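Local coordinates for protein alanine racemase (Acinetobacter baumannii, PDB 4QHR) that belongs to the alanine racemase family and forms a dimer of chains that each join an N-terminal TIM-barrel domain to a C-terminal domain rich in beta strands, at residues Pro278-Ala288 against His326-Gly337. Sequence-based numbering, arbitrary orientation.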
loop_
_atom_site.group_PDB
_atom_site.type_symbol
_atom_site.label_atom_id
_atom_site.label_comp_id
_atom_site.label_asym_id
_atom_site.label_seq_id
_atom_site.Cartn_x
_atom_site.Cartn_y
_atom_site.Cartn_z
ATOM N N PRO A 278 7.607 2.431 0.463
ATOM C CA PRO A 278 7.966 1.446 -0.553
ATOM C C PRO A 278 9.283 0.761 -0.235
ATOM O O PRO A 278 10.147 1.385 0.367
ATOM C CB PRO A 278 8.110 2.258 -1.840
ATOM C CG PRO A 278 7.561 3.594 -1.567
ATOM C CD PRO A 278 7.596 3.812 -0.084
ATOM N N ARG A 279 9.407 -0.498 -0.644
ATOM C CA ARG A 279 10.529 -1.338 -0.278
ATOM C C ARG A 279 11.670 -1.245 -1.258
ATOM O O ARG A 279 12.834 -1.158 -0.819
ATOM C CB ARG A 279 10.096 -2.827 -0.230
ATOM C CG ARG A 279 11.168 -3.826 0.082
ATOM C CD ARG A 279 10.663 -5.277 0.159
ATOM N NE ARG A 279 11.810 -6.192 0.174
ATOM C CZ ARG A 279 12.458 -6.625 -0.924
ATOM N NH1 ARG A 279 12.053 -6.283 -2.160
ATOM N NH2 ARG A 279 13.488 -7.453 -0.803
ATOM N N ALA A 280 11.373 -1.338 -2.543
ATOM C CA ALA A 280 12.420 -1.681 -3.499
ATOM C C ALA A 280 12.868 -0.443 -4.311
ATOM O O ALA A 280 12.092 0.127 -5.052
ATOM C CB ALA A 280 11.963 -2.817 -4.404
ATOM N N TYR A 281 14.108 -0.037 -4.142
ATOM C CA TYR A 281 14.603 1.180 -4.750
ATOM C C TYR A 281 15.551 0.892 -5.880
ATOM O O TYR A 281 16.222 -0.113 -5.878
ATOM C CB TYR A 281 15.224 2.046 -3.671
ATOM C CG TYR A 281 14.158 2.552 -2.787
ATOM C CD1 TYR A 281 13.695 1.779 -1.739
ATOM C CD2 TYR A 281 13.550 3.787 -3.015
ATOM C CE1 TYR A 281 12.674 2.226 -0.892
ATOM C CE2 TYR A 281 12.511 4.244 -2.172
ATOM C CZ TYR A 281 12.086 3.449 -1.109
ATOM O OH TYR A 281 11.060 3.872 -0.259
ATOM N N VAL A 282 15.591 1.768 -6.864
ATOM C CA VAL A 282 16.485 1.598 -8.009
ATOM C C VAL A 282 17.649 2.637 -8.051
ATOM O O VAL A 282 18.555 2.547 -8.893
ATOM C CB VAL A 282 15.700 1.629 -9.339
ATOM C CG1 VAL A 282 14.753 0.466 -9.429
ATOM C CG2 VAL A 282 14.960 2.912 -9.486
ATOM N N LYS A 283 17.568 3.626 -7.151
ATOM C CA LYS A 283 18.589 4.645 -6.922
ATOM C C LYS A 283 18.501 4.880 -5.442
ATOM O O LYS A 283 17.525 4.454 -4.824
ATOM C CB LYS A 283 18.231 5.970 -7.620
ATOM C CG LYS A 283 17.488 5.840 -8.946
ATOM C CD LYS A 283 17.418 7.123 -9.788
ATOM C CE LYS A 283 17.294 8.422 -8.986
ATOM N NZ LYS A 283 17.474 9.609 -9.885
ATOM N N GLN A 284 19.451 5.626 -4.892
ATOM C CA GLN A 284 19.483 5.947 -3.462
ATOM C C GLN A 284 18.283 6.859 -3.056
ATOM O O GLN A 284 17.955 7.847 -3.734
ATOM C CB GLN A 284 20.818 6.643 -3.145
ATOM C CG GLN A 284 21.090 6.907 -1.666
ATOM C CD GLN A 284 22.549 7.307 -1.388
ATOM O OE1 GLN A 284 23.206 8.066 -2.163
ATOM N NE2 GLN A 284 23.072 6.822 -0.261
ATOM N N ASN A 285 17.655 6.539 -1.939
ATOM C CA ASN A 285 16.546 7.312 -1.437
ATOM C C ASN A 285 16.984 8.004 -0.143
ATOM O O ASN A 285 17.947 7.561 0.515
ATOM C CB ASN A 285 15.346 6.377 -1.182
ATOM C CG ASN A 285 14.092 7.148 -0.869
ATOM O OD1 ASN A 285 13.879 8.220 -1.426
ATOM N ND2 ASN A 285 13.313 6.671 0.120
ATOM N N PHE A 286 16.284 9.077 0.203
ATOM C CA PHE A 286 16.585 9.892 1.354
ATOM C C PHE A 286 15.316 10.139 2.155
ATOM O O PHE A 286 14.213 10.098 1.604
ATOM C CB PHE A 286 17.193 11.233 0.899
ATOM C CG PHE A 286 18.507 11.072 0.164
ATOM C CD1 PHE A 286 18.502 10.849 -1.177
ATOM C CD2 PHE A 286 19.726 11.120 0.839
ATOM C CE1 PHE A 286 19.705 10.644 -1.878
ATOM C CE2 PHE A 286 20.924 10.939 0.152
ATOM C CZ PHE A 286 20.898 10.688 -1.221
ATOM N N VAL A 287 15.494 10.411 3.442
ATOM C CA VAL A 287 14.461 11.000 4.277
ATOM C C VAL A 287 14.909 12.420 4.707
ATOM O O VAL A 287 16.097 12.776 4.597
ATOM C CB VAL A 287 14.150 10.175 5.503
ATOM C CG1 VAL A 287 13.731 8.763 5.104
ATOM C CG2 VAL A 287 15.356 10.088 6.470
ATOM N N ALA A 288 13.979 13.198 5.237
ATOM C CA ALA A 288 14.276 14.564 5.674
ATOM C C ALA A 288 14.220 14.600 7.187
ATOM O O ALA A 288 13.221 14.163 7.797
ATOM C CB ALA A 288 13.295 15.533 5.073
ATOM N N HIS A 326 9.659 18.758 2.498
ATOM C CA HIS A 326 11.130 18.756 2.483
ATOM C C HIS A 326 11.687 17.622 1.686
ATOM O O HIS A 326 12.661 17.843 0.971
ATOM C CB HIS A 326 11.661 18.745 3.910
ATOM C CG HIS A 326 10.988 19.771 4.753
ATOM N ND1 HIS A 326 9.956 19.454 5.593
ATOM C CD2 HIS A 326 11.104 21.116 4.785
ATOM C CE1 HIS A 326 9.517 20.557 6.188
ATOM N NE2 HIS A 326 10.185 21.586 5.692
ATOM N N ARG A 327 11.128 16.425 1.787
ATOM C CA ARG A 327 11.450 15.350 0.823
ATOM C C ARG A 327 10.216 15.146 -0.058
ATOM O O ARG A 327 9.152 14.716 0.417
ATOM C CB ARG A 327 11.796 14.072 1.555
ATOM C CG ARG A 327 12.183 12.857 0.721
ATOM C CD ARG A 327 13.375 13.123 -0.186
ATOM N NE ARG A 327 13.711 11.921 -0.965
ATOM C CZ ARG A 327 14.509 11.897 -2.014
ATOM N NH1 ARG A 327 15.094 13.026 -2.436
ATOM N NH2 ARG A 327 14.698 10.745 -2.665
ATOM N N LEU A 328 10.335 15.468 -1.335
ATOM C CA LEU A 328 9.158 15.512 -2.220
ATOM C C LEU A 328 8.750 14.107 -2.617
ATOM O O LEU A 328 9.601 13.305 -3.026
ATOM C CB LEU A 328 9.387 16.385 -3.445
ATOM C CG LEU A 328 9.698 17.845 -3.125
ATOM C CD1 LEU A 328 10.218 18.506 -4.375
ATOM C CD2 LEU A 328 8.458 18.570 -2.597
ATOM N N VAL A 329 7.440 13.824 -2.481
ATOM C CA VAL A 329 6.908 12.491 -2.805
ATOM C C VAL A 329 7.324 12.029 -4.206
ATOM O O VAL A 329 7.606 10.853 -4.360
ATOM C CB VAL A 329 5.390 12.388 -2.613
ATOM C CG1 VAL A 329 4.663 13.168 -3.710
ATOM C CG2 VAL A 329 4.939 10.950 -2.597
ATOM N N ASP A 330 7.381 12.922 -5.206
ATOM C CA ASP A 330 7.836 12.505 -6.566
ATOM C C ASP A 330 9.337 12.142 -6.653
ATOM O O ASP A 330 9.732 11.387 -7.531
ATOM C CB ASP A 330 7.495 13.567 -7.642
ATOM C CG ASP A 330 6.032 13.770 -7.786
ATOM O OD1 ASP A 330 5.362 12.795 -8.159
ATOM O OD2 ASP A 330 5.567 14.889 -7.501
ATOM N N ASP A 331 10.175 12.686 -5.772
ATOM C CA ASP A 331 11.583 12.241 -5.713
ATOM C C ASP A 331 11.670 10.835 -5.091
ATOM O O ASP A 331 12.430 9.976 -5.541
ATOM C CB ASP A 331 12.467 13.221 -4.949
ATOM C CG ASP A 331 12.587 14.565 -5.637
ATOM O OD1 ASP A 331 12.426 14.597 -6.847
ATOM O OD2 ASP A 331 12.836 15.580 -4.993
ATOM N N VAL A 332 10.892 10.596 -4.039
ATOM C CA VAL A 332 10.813 9.239 -3.466
ATOM C C VAL A 332 10.309 8.258 -4.520
ATOM O O VAL A 332 10.894 7.164 -4.719
ATOM C CB VAL A 332 9.893 9.154 -2.216
ATOM C CG1 VAL A 332 9.908 7.765 -1.685
ATOM C CG2 VAL A 332 10.349 10.110 -1.152
ATOM N N ALA A 333 9.231 8.633 -5.218
ATOM C CA ALA A 333 8.763 7.788 -6.328
ATOM C C ALA A 333 9.837 7.426 -7.372
ATOM O O ALA A 333 9.981 6.268 -7.772
ATOM C CB ALA A 333 7.571 8.424 -7.016
ATOM N N GLU A 334 10.551 8.426 -7.806
ATOM C CA GLU A 334 11.572 8.224 -8.827
ATOM C C GLU A 334 12.647 7.260 -8.321
ATOM O O GLU A 334 13.018 6.343 -9.033
ATOM C CB GLU A 334 12.188 9.565 -9.263
ATOM C CG GLU A 334 13.273 9.376 -10.316
ATOM C CD GLU A 334 14.277 10.524 -10.415
ATOM O OE1 GLU A 334 14.437 11.324 -9.468
ATOM O OE2 GLU A 334 14.960 10.598 -11.456
ATOM N N ALA A 335 13.076 7.396 -7.063
ATOM C CA ALA A 335 14.010 6.420 -6.492
ATOM C C ALA A 335 13.450 5.020 -6.384
ATOM O O ALA A 335 14.187 4.046 -6.402
ATOM C CB ALA A 335 14.512 6.888 -5.136
ATOM N N ASN A 336 12.126 4.933 -6.273
ATOM C CA ASN A 336 11.390 3.651 -6.176
ATOM C C ASN A 336 11.017 3.103 -7.529
ATOM O O ASN A 336 10.396 2.046 -7.578
ATOM C CB ASN A 336 10.116 3.926 -5.281
ATOM C CG ASN A 336 9.209 2.714 -5.011
ATOM O OD1 ASN A 336 7.982 2.890 -4.976
ATOM N ND2 ASN A 336 9.761 1.525 -4.773
ATOM N N GLY A 337 11.362 3.798 -8.622
ATOM C CA GLY A 337 11.064 3.344 -10.003
ATOM C C GLY A 337 9.589 3.508 -10.387
ATOM O O GLY A 337 9.113 2.837 -11.272
HETATM O O HOH W 1 8.527 -1.295 -3.987
HETATM O O HOH W 2 16.647 10.128 -4.627
#
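Arg327 reaches across to Asn285 and Phe286 with its guanidinium group between two carbons: CB of Phe286 sits over the centre of one face, CB of Asp331 over the rim of the other. A bend at chi2 (58°) in an otherwise extended chain brings NH2 to OD1 of Asn285 at 2.9 Å. That bond runs in the guanidinium plane and in the carbonyl plane of the amide, though these planes lie 44° apart. A water at the same edge accepts from NH2 and donates to O of Gln284, so packing on its faces and bonds at its edge fix the group's orientation.

At the C-terminal end of helix 329-335, Asn336 sends ND2 to O of Ala280 (2.7 Å), the acceptor close to its amide plane but ND2 above the acceptor's carbonyl plane, while OD1 rests 3.2 Å from CB of Pro278. N of Val282 donates almost straight along the carbonyl of Ala335 (2.7 Å to its O), giving that helix carbonyl a partner from the facing loop. The Tyr281 ring lies alongside, CD2 3.9 Å from CB of Ala335, with OH bonded to O of Pro278. On the exposed flank a salt bridge, weak as a hydrogen bond, links NZ of Lys283 to OE2 of Glu334 (3.1 Å).

Leu343 of helix 340-345 touches Pro278, Val332 and Asn336, and Arg279 bonds to Glu342 and Thr338 of the second subunit. The example illustrates a helix C-terminus closed by a Schellman motif at Gly337 and docked on a loop leading into strand 286-289 of the C-terminal beta domain, beside the dimer interface.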